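Local coordinates for mandelate racemase / muconate lactonizing enzyme family protein (PDB 4DXK) that belongs to the mandelate racemase branch of the enolase superfamily and probably acts as a metal-dependent lyase or racemase on a carboxylate substrate, at residues T4-V9 against Y48-V53; Y44-I49 against S391-D396; Q60-A65 against A301-S306; R277-L280 against A284-V287. One frame throughout, in Å; residues are numbered along the deposited sequence. Where two conformers were deposited one is given.

Interactions 1 and 2 form one continuous patch of the N-terminal capping domain: their centres lie about 5 Å apart, both use helix 38-53, and they reach strands 3-11 and 390-396, neighbours in one antiparallel sheet. A probable hydrogen bond between His46 NE2 and Thr8 OG1 joins them. Interaction 3, centred about 19 Å from the centre of interaction 1, ties the next helix of that domain to a helix of the barrel; Val53 packs on Leu64 between the two. Interaction 4 is wholly in the barrel, its centre about 19 Å from that of interaction 3 and about 35 Å from that of interaction 2. None of the four contacts includes a residue of the sodium site of Glu216, Glu242 and Glu268; the Leu279 side chain is about 13 Å from a bound sodium.

Interaction 1: residues T4-V9 against Y48-V53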
# COMPACT_ATOMS: atom_id res chain seq x y z
N THR A 4 43.11 -10.84 27.68
CA THR A 4 44.46 -11.35 27.48
C THR A 4 44.51 -12.59 26.60
O THR A 4 45.51 -12.81 25.90
CB THR A 4 45.10 -11.71 28.82
OG1 THR A 4 44.18 -12.52 29.56
CG2 THR A 4 45.45 -10.45 29.61
N LYS A 5 43.51 -13.45 26.70
CA LYS A 5 43.50 -14.70 25.93
C LYS A 5 42.10 -15.07 25.49
O LYS A 5 41.13 -14.80 26.19
CB LYS A 5 44.04 -15.87 26.77
CG LYS A 5 45.38 -15.65 27.43
CD LYS A 5 45.68 -16.73 28.45
CE LYS A 5 45.54 -18.12 27.84
NZ LYS A 5 45.97 -19.20 28.79
N LEU A 6 42.01 -15.71 24.33
CA LEU A 6 40.78 -16.36 23.90
C LEU A 6 41.03 -17.85 23.85
O LEU A 6 41.97 -18.31 23.20
CB LEU A 6 40.34 -15.91 22.52
CG LEU A 6 39.84 -14.50 22.29
CD1 LEU A 6 39.09 -14.42 20.95
CD2 LEU A 6 38.96 -14.02 23.45
N GLU A 7 40.17 -18.60 24.53
CA GLU A 7 40.30 -20.05 24.60
C GLU A 7 39.04 -20.67 24.03
O GLU A 7 37.93 -20.24 24.36
CB GLU A 7 40.49 -20.47 26.06
CG GLU A 7 40.44 -21.97 26.30
CD GLU A 7 40.55 -22.33 27.77
OE1 GLU A 7 40.47 -21.43 28.64
OE2 GLU A 7 40.71 -23.53 28.07
N THR A 8 39.19 -21.65 23.16
CA THR A 8 38.05 -22.43 22.71
C THR A 8 38.16 -23.85 23.23
O THR A 8 39.26 -24.40 23.34
CB THR A 8 37.93 -22.44 21.19
OG1 THR A 8 39.21 -22.77 20.62
CG2 THR A 8 37.48 -21.07 20.68
N VAL A 9 37.02 -24.45 23.54
CA VAL A 9 36.96 -25.80 24.10
C VAL A 9 35.91 -26.59 23.34
O VAL A 9 34.79 -26.11 23.11
CB VAL A 9 36.57 -25.77 25.59
CG1 VAL A 9 36.57 -27.17 26.18
CG2 VAL A 9 37.51 -24.87 26.38
N TYR A 48 39.63 -14.48 13.34
CA TYR A 48 38.98 -13.18 13.18
C TYR A 48 38.77 -12.43 14.50
O TYR A 48 39.12 -11.25 14.61
CB TYR A 48 37.62 -13.36 12.49
CG TYR A 48 37.01 -12.07 12.01
CD1 TYR A 48 36.18 -11.30 12.83
CD2 TYR A 48 37.28 -11.60 10.73
CE1 TYR A 48 35.64 -10.11 12.39
CE2 TYR A 48 36.74 -10.41 10.28
CZ TYR A 48 35.92 -9.68 11.11
OH TYR A 48 35.40 -8.49 10.63
N ILE A 49 38.20 -13.10 15.50
CA ILE A 49 37.91 -12.41 16.76
C ILE A 49 39.19 -12.07 17.53
O ILE A 49 39.39 -10.92 17.94
CB ILE A 49 36.93 -13.18 17.66
CG1 ILE A 49 35.61 -13.43 16.93
CG2 ILE A 49 36.68 -12.41 18.95
CD1 ILE A 49 34.54 -14.07 17.80
N ALA A 50 40.06 -13.06 17.71
CA ALA A 50 41.26 -12.87 18.52
C ALA A 50 42.11 -11.63 18.16
O ALA A 50 42.40 -10.83 19.05
CB ALA A 50 42.11 -14.13 18.53
N PRO A 51 42.48 -11.46 16.88
CA PRO A 51 43.31 -10.28 16.60
C PRO A 51 42.59 -8.95 16.85
O PRO A 51 43.25 -7.93 17.04
CB PRO A 51 43.68 -10.43 15.12
CG PRO A 51 42.65 -11.35 14.56
CD PRO A 51 42.29 -12.29 15.67
N ARG A 52 41.26 -8.97 16.86
CA ARG A 52 40.49 -7.76 17.08
C ARG A 52 40.19 -7.46 18.55
O ARG A 52 39.82 -6.34 18.89
CB ARG A 52 39.17 -7.82 16.31
CG ARG A 52 39.37 -7.66 14.83
CD ARG A 52 38.12 -7.98 14.04
NE ARG A 52 38.32 -7.69 12.62
CZ ARG A 52 39.01 -8.45 11.79
NH1 ARG A 52 39.58 -9.58 12.22
NH2 ARG A 52 39.15 -8.10 10.51
N VAL A 53 40.33 -8.45 19.43
CA VAL A 53 39.90 -8.24 20.81
C VAL A 53 40.98 -8.40 21.88
O VAL A 53 40.80 -7.92 23.00
CB VAL A 53 38.67 -9.10 21.19
CG1 VAL A 53 37.56 -8.91 20.17
CG2 VAL A 53 39.06 -10.57 21.32
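Leu6 packs strand 3-11 against helix 38-53 in the helix-on-sheet layer of the N-terminal capping domain of the enolase superfamily, where the helix runs along an antiparallel sheet. Strand 4-9 and helix 48-53 are nearly antiparallel (166°), their axes 9.0 Å apart at the closest, and on the strand side Leu6 alone makes the contact. With CG anti to its carbonyl carbon (chi1 -69°), the leucine sends CD1 into a shallow seat formed by three helix residues. Leu6 CD1 lies 3.6 Å from Ala50 CA. Ile49 CG2 comes to 3.7 Å of Leu6 CD1, and Val53 CG2 approaches the same methyl to 3.9 Å, the leucine and valine side chains crossing at about a right angle. The contact is purely apolar and buried, and Phe87 of helix 79-99 packs on Leu6, Ile49 and Val53 alike, extending the apolar cluster. Before Leu6, Thr4 and Lys5 both face His23 in a classic beta bulge on the sheet side. The helix kinks at Pro51, whose ring nitrogen has no hydrogen to give to the turn before, yet Arg52 ties the kinked turn together. Its guanidinium lies over the Tyr48 ring in a cation-pi contact, NH1 standing above the ring centre, while the same Arg52 NH1 donates within the guanidinium plane to Tyr48 O at 3.0 Å.

Interaction 2: residues Y44-I49 against S391-D396; sequences YVHEYI and SRRFSD
Helix segment 44-49 and strand segment 391-396 run almost in the same direction (10°), their axes 9.0 Å apart, with His46 and Ser395 the closest residues at 6.3 Å between CA atoms. His46 is the centre of the contact, its imidazole reaching from the helix to the strand. At the ring edge, His46 ND1 and Ser395 OG share a short, nearly straight hydrogen bond of 2.7 Å, in which either could be the donor. Arg393 covers one face: its CG stands 3.8 Å from the centroid of the His46 ring, a CH-pi contact. The arginine lies alongside the histidine and runs the opposite way. Its CG is anti to the backbone N (chi1 -176°) and its chain is extended, which carries the guanidinium back over the root of the histidine, with Arg393 CZ 3.6 Å from His46 CB and the two flat groups only 20° apart. The backbone adds a close approach, His46 CE1 to Arg393 O at 3.3 Å. On its other nitrogen, NE2, His46 is hydrogen-bonded to Thr8 of strand 3-11, so the ring is held at both nitrogens and its rotation is fixed. The C-terminal strand thus returns to pair beside strand 3-11, and helix 38-53 packs on both: the helix-on-sheet layer of the enolase-superfamily capping domain.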
# COMPACT_ATOMS: atom_id res chain seq x y z
N TYR A 44 37.16 -19.56 13.25
CA TYR A 44 36.79 -18.16 13.15
C TYR A 44 37.16 -17.36 14.41
O TYR A 44 37.65 -16.23 14.32
CB TYR A 44 35.30 -18.03 12.86
CG TYR A 44 34.76 -16.62 13.02
CD1 TYR A 44 34.90 -15.68 12.01
CD2 TYR A 44 34.14 -16.23 14.19
CE1 TYR A 44 34.43 -14.40 12.16
CE2 TYR A 44 33.67 -14.93 14.36
CZ TYR A 44 33.81 -14.02 13.33
OH TYR A 44 33.33 -12.74 13.45
N VAL A 45 36.91 -17.94 15.58
CA VAL A 45 37.24 -17.25 16.82
C VAL A 45 38.71 -16.86 16.85
O VAL A 45 39.05 -15.73 17.21
CB VAL A 45 36.86 -18.11 18.04
CG1 VAL A 45 37.42 -17.51 19.32
CG2 VAL A 45 35.35 -18.25 18.14
N HIS A 46 39.58 -17.77 16.44
CA HIS A 46 41.01 -17.49 16.44
C HIS A 46 41.48 -16.69 15.23
O HIS A 46 42.39 -15.87 15.35
CB HIS A 46 41.81 -18.78 16.61
CG HIS A 46 41.50 -19.48 17.90
ND1 HIS A 46 42.00 -19.04 19.11
CD2 HIS A 46 40.70 -20.53 18.18
CE1 HIS A 46 41.54 -19.82 20.07
NE2 HIS A 46 40.74 -20.72 19.53
N GLU A 47 40.87 -16.90 14.06
CA GLU A 47 41.28 -16.20 12.84
C GLU A 47 40.84 -14.74 12.85
O GLU A 47 41.60 -13.86 12.42
CB GLU A 47 40.72 -16.91 11.59
CG GLU A 47 41.16 -16.27 10.24
CD GLU A 47 40.61 -16.98 8.99
OE1 GLU A 47 39.45 -17.44 9.02
OE2 GLU A 47 41.32 -17.06 7.97
N TYR A 48 39.63 -14.48 13.34
CA TYR A 48 38.98 -13.18 13.18
C TYR A 48 38.77 -12.43 14.50
O TYR A 48 39.12 -11.25 14.61
CB TYR A 48 37.62 -13.36 12.49
CG TYR A 48 37.01 -12.07 12.01
CD1 TYR A 48 36.18 -11.30 12.83
CD2 TYR A 48 37.28 -11.60 10.73
CE1 TYR A 48 35.64 -10.11 12.39
CE2 TYR A 48 36.74 -10.41 10.28
CZ TYR A 48 35.92 -9.68 11.11
OH TYR A 48 35.40 -8.49 10.63
N ILE A 49 38.20 -13.10 15.50
CA ILE A 49 37.91 -12.41 16.76
C ILE A 49 39.19 -12.07 17.53
O ILE A 49 39.39 -10.92 17.94
CB ILE A 49 36.93 -13.18 17.66
CG1 ILE A 49 35.61 -13.43 16.93
CG2 ILE A 49 36.68 -12.41 18.95
CD1 ILE A 49 34.54 -14.07 17.80
N SER A 391 39.38 -30.93 23.72
CA SER A 391 40.40 -30.25 22.93
C SER A 391 40.28 -28.75 23.18
O SER A 391 39.18 -28.22 23.28
CB SER A 391 40.24 -30.56 21.45
OG SER A 391 38.97 -30.17 20.98
N ARG A 392 41.42 -28.08 23.30
CA ARG A 392 41.45 -26.65 23.56
C ARG A 392 42.40 -25.96 22.61
O ARG A 392 43.42 -26.53 22.21
CB ARG A 392 41.91 -26.36 24.99
CG ARG A 392 41.08 -27.01 26.08
CD ARG A 392 41.61 -26.63 27.46
NE ARG A 392 41.01 -27.43 28.53
CZ ARG A 392 40.03 -27.02 29.33
NH1 ARG A 392 39.53 -25.79 29.22
NH2 ARG A 392 39.55 -27.83 30.26
N ARG A 393 42.06 -24.73 22.24
CA ARG A 393 42.96 -23.89 21.46
C ARG A 393 42.97 -22.49 22.05
O ARG A 393 41.95 -21.99 22.53
CB ARG A 393 42.53 -23.84 20.00
CG ARG A 393 43.49 -23.05 19.14
CD ARG A 393 43.13 -23.08 17.68
NE ARG A 393 43.93 -22.10 16.95
CZ ARG A 393 43.68 -21.69 15.71
NH1 ARG A 393 42.63 -22.17 15.06
NH2 ARG A 393 44.47 -20.79 15.14
N PHE A 394 44.14 -21.86 22.03
CA PHE A 394 44.33 -20.55 22.65
C PHE A 394 44.88 -19.52 21.66
O PHE A 394 45.69 -19.86 20.80
CB PHE A 394 45.34 -20.66 23.80
CG PHE A 394 44.86 -21.49 24.95
CD1 PHE A 394 45.03 -22.87 24.96
CD2 PHE A 394 44.24 -20.89 26.04
CE1 PHE A 394 44.59 -23.63 26.03
CE2 PHE A 394 43.80 -21.65 27.11
CZ PHE A 394 43.98 -23.02 27.10
N SER A 395 44.43 -18.28 21.81
CA SER A 395 45.08 -17.12 21.19
C SER A 395 45.47 -16.13 22.27
O SER A 395 44.71 -15.92 23.22
CB SER A 395 44.13 -16.41 20.23
OG SER A 395 43.90 -17.15 19.05
N ASP A 396 46.62 -15.51 22.10
CA ASP A 396 47.05 -14.44 22.99
C ASP A 396 47.85 -13.41 22.20
O ASP A 396 47.90 -13.47 20.97
CB ASP A 396 47.84 -14.97 24.19
CG ASP A 396 49.06 -15.79 23.79
OD1 ASP A 396 49.55 -15.67 22.64
OD2 ASP A 396 49.55 -16.55 24.65

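Interaction 3: residues Q60-A65 against A301-S306; sequences QIDLLA and ARKIAS
Asp62 of the capping domain and the pair Arg302 and Lys303 of barrel helix 297-310 form a salt-bridge network that joins the two segments through the ends of their side chains. The backbones stay well apart, the nearest CA atoms, those of Asp62 and Lys303, being 11.0 Å from each other. The tight part is the lysine. Its side chain, extended beyond CG, brings Lys303 NZ to 2.7 Å of Asp62 OD1 in a hydrogen-bonded salt bridge, meeting the oxygen from well above the carboxylate plane (48° out of it). The arginine side is looser. Arg302 CG sits between the backbone N and the carbonyl carbon (chi1 73°), and from there the extended chain lays the guanidinium nearly coplanar with the carboxylate, 13° between the planes. Even so, Arg302 NH2 remains 3.6 Å from Asp62 OD2, a long salt bridge, and its stronger polar partner is Leu107 O of the third subunit. Asn335 of that subunit donates to Asp62 OD2, so the network is also part of a subunit interface. Asp62 lies in the first turn of helix 61-68, after Gln60 at the N-cap, where the helix dipole would be expected to favour its negative charge. Trp92 of helix 79-99 flanks Arg302. One water bridges the looser side, donating to Asp62 OD1 at 2.6 Å and accepting from Arg302 NE at 2.9 Å.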
# COMPACT_ATOMS: atom_id res chain seq x y z
N GLN A 60 33.34 -2.77 27.33
CA GLN A 60 32.70 -2.00 26.25
C GLN A 60 31.91 -2.95 25.37
O GLN A 60 32.28 -3.21 24.22
CB GLN A 60 33.76 -1.25 25.44
CG GLN A 60 34.54 -0.22 26.26
CD GLN A 60 35.58 0.49 25.44
OE1 GLN A 60 36.61 -0.09 25.09
NE2 GLN A 60 35.32 1.74 25.10
N ILE A 61 30.84 -3.50 25.91
CA ILE A 61 30.14 -4.62 25.28
C ILE A 61 29.48 -4.23 23.96
O ILE A 61 29.67 -4.89 22.94
CB ILE A 61 29.13 -5.29 26.23
CG1 ILE A 61 29.85 -5.84 27.47
CG2 ILE A 61 28.37 -6.42 25.52
CD1 ILE A 61 28.95 -6.62 28.42
N ASP A 62 28.71 -3.15 23.98
CA ASP A 62 28.05 -2.69 22.76
C ASP A 62 29.07 -2.35 21.68
O ASP A 62 28.85 -2.65 20.50
CB ASP A 62 27.17 -1.47 23.05
CG ASP A 62 25.86 -1.85 23.71
OD1 ASP A 62 25.23 -2.84 23.27
OD2 ASP A 62 25.46 -1.16 24.66
N LEU A 63 30.19 -1.76 22.07
CA LEU A 63 31.23 -1.40 21.11
C LEU A 63 31.88 -2.65 20.50
O LEU A 63 32.08 -2.72 19.28
CB LEU A 63 32.29 -0.52 21.77
CG LEU A 63 33.44 -0.08 20.86
CD1 LEU A 63 32.91 0.78 19.71
CD2 LEU A 63 34.50 0.65 21.66
N LEU A 64 32.21 -3.63 21.33
CA LEU A 64 32.80 -4.87 20.83
C LEU A 64 31.84 -5.61 19.91
O LEU A 64 32.28 -6.18 18.90
CB LEU A 64 33.27 -5.76 21.99
CG LEU A 64 34.61 -5.33 22.60
CD1 LEU A 64 34.84 -5.97 23.97
CD2 LEU A 64 35.77 -5.67 21.66
N ALA A 65 30.55 -5.61 20.22
CA ALA A 65 29.58 -6.23 19.32
C ALA A 65 29.61 -5.54 17.95
O ALA A 65 29.66 -6.20 16.91
CB ALA A 65 28.18 -6.18 19.91
N ALA A 301 20.07 -9.94 21.35
CA ALA A 301 18.84 -10.54 21.85
C ALA A 301 18.05 -9.60 22.74
O ALA A 301 16.82 -9.54 22.65
CB ALA A 301 19.12 -11.84 22.57
N ARG A 302 18.73 -8.86 23.61
CA ARG A 302 18.02 -7.99 24.53
C ARG A 302 17.31 -6.87 23.76
O ARG A 302 16.24 -6.40 24.16
CB ARG A 302 18.96 -7.43 25.63
CG ARG A 302 19.95 -6.36 25.19
CD ARG A 302 21.09 -6.25 26.19
NE ARG A 302 22.03 -5.18 25.92
CZ ARG A 302 22.19 -4.11 26.69
NH1 ARG A 302 21.42 -3.93 27.76
NH2 ARG A 302 23.11 -3.20 26.38
N LYS A 303 17.92 -6.43 22.67
CA LYS A 303 17.37 -5.35 21.87
C LYS A 303 16.22 -5.88 21.00
O LYS A 303 15.23 -5.19 20.79
CB LYS A 303 18.48 -4.71 21.04
CG LYS A 303 19.57 -4.10 21.92
CD LYS A 303 20.83 -3.73 21.18
CE LYS A 303 21.93 -3.40 22.19
NZ LYS A 303 23.20 -3.04 21.50
N ILE A 304 16.36 -7.10 20.50
CA ILE A 304 15.26 -7.75 19.78
C ILE A 304 14.04 -7.88 20.69
O ILE A 304 12.91 -7.61 20.28
CB ILE A 304 15.69 -9.13 19.25
CG1 ILE A 304 16.72 -8.96 18.12
CG2 ILE A 304 14.49 -9.93 18.76
CD1 ILE A 304 17.59 -10.18 17.88
N ALA A 305 14.27 -8.27 21.94
CA ALA A 305 13.17 -8.44 22.87
C ALA A 305 12.41 -7.14 23.13
O ALA A 305 11.17 -7.12 23.12
CB ALA A 305 13.66 -9.04 24.18
N SER A 306 13.13 -6.05 23.37
CA SER A 306 12.45 -4.79 23.69
C SER A 306 11.71 -4.23 22.47
O SER A 306 10.69 -3.55 22.63
CB SER A 306 13.41 -3.76 24.28
OG SER A 306 14.46 -3.42 23.38
O HOH W 1 24.63 -4.96 24.60

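Interaction 4: residues R277-L280 against A284-V287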
# COMPACT_ATOMS: atom_id res chain seq x y z
N ARG A 277 13.68 -6.66 12.61
CA ARG A 277 12.96 -5.55 12.00
C ARG A 277 12.23 -6.02 10.74
O ARG A 277 11.04 -5.74 10.55
CB ARG A 277 13.91 -4.40 11.64
CG ARG A 277 13.32 -3.41 10.63
CD ARG A 277 14.27 -2.25 10.35
NE ARG A 277 13.85 -1.52 9.15
CZ ARG A 277 14.64 -0.77 8.39
NH1 ARG A 277 15.91 -0.59 8.69
NH2 ARG A 277 14.14 -0.20 7.30
N ASP A 278 12.94 -6.74 9.88
CA ASP A 278 12.34 -7.24 8.65
C ASP A 278 11.13 -8.13 8.98
O ASP A 278 10.09 -8.04 8.32
CB ASP A 278 13.37 -8.04 7.83
CG ASP A 278 14.46 -7.18 7.22
OD1 ASP A 278 14.38 -5.93 7.26
OD2 ASP A 278 15.41 -7.78 6.67
N LEU A 279 11.25 -8.98 9.99
CA LEU A 279 10.15 -9.85 10.39
C LEU A 279 8.96 -9.03 10.86
O LEU A 279 7.82 -9.24 10.45
CB LEU A 279 10.62 -10.81 11.48
CG LEU A 279 9.56 -11.71 12.10
CD1 LEU A 279 8.99 -12.67 11.06
CD2 LEU A 279 10.12 -12.45 13.29
N LEU A 280 9.22 -8.07 11.75
CA LEU A 280 8.14 -7.22 12.24
C LEU A 280 7.45 -6.42 11.12
O LEU A 280 6.23 -6.24 11.13
CB LEU A 280 8.66 -6.28 13.34
CG LEU A 280 9.17 -6.97 14.61
CD1 LEU A 280 9.90 -5.99 15.52
CD2 LEU A 280 8.03 -7.63 15.36
N ALA A 284 3.22 -9.95 9.93
CA ALA A 284 2.83 -11.33 10.19
C ALA A 284 3.54 -11.91 11.42
O ALA A 284 3.36 -13.09 11.73
CB ALA A 284 3.12 -12.19 8.97
N ALA A 285 4.34 -11.11 12.11
CA ALA A 285 5.12 -11.63 13.23
C ALA A 285 4.21 -12.08 14.36
O ALA A 285 3.17 -11.47 14.62
CB ALA A 285 6.11 -10.58 13.73
N GLY A 286 4.61 -13.14 15.05
CA GLY A 286 3.85 -13.66 16.18
C GLY A 286 4.75 -13.78 17.39
O GLY A 286 5.19 -12.77 17.96
N VAL A 287 5.02 -15.01 17.81
CA VAL A 287 5.98 -15.23 18.88
C VAL A 287 7.37 -15.02 18.30
O VAL A 287 7.74 -15.65 17.31
CB VAL A 287 5.86 -16.64 19.46
CG1 VAL A 287 6.85 -16.81 20.60
CG2 VAL A 287 4.44 -16.90 19.95
O HOH W 2 4.43 -8.08 12.39
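Ala285 CB is the pivot of the contact, touching the last turn of helix 272-281 with a single methyl group. Leu280 CD2 comes to 3.9 Å of Ala285 CB. Leu279 meets the same methyl twice, through its CG at 4.0 Å and through its carbonyl, Leu279 O lying 3.9 Å from Ala285 CB. The two leucines reach the alanine by different routes. Leu279 holds CG beside its own carbonyl carbon (chi1 175°), which lets CG and the carbonyl oxygen meet the one methyl together. In Leu280 the bond from CA to CB leads away from the loop, yet chi1 of -63° and chi2 of 170° together bring CD2 back to Ala285. A water in the second layer bridges the backbones, donating to Leu280 O at 2.9 Å and accepting from Ala285 N at 3.0 Å. Farther out, Thr282 OG1 is hydrogen-bonded to both Leu279 O and Ala284 N, tying the intervening turn. Leu313 packs on Leu280 and Ala285, Leu253 of helix 253-259 lies against Leu279 and Ala284, and Arg255 of the fourth subunit donates to Ala285 O. This is a short helix-to-strand turn of the alpha/beta barrel: it leads out of helix 272-281 into strand 287-290, which lies between the parallel strands 264-266 and 315-317 and bonds to the former through the backbones of Val287 and Ala266.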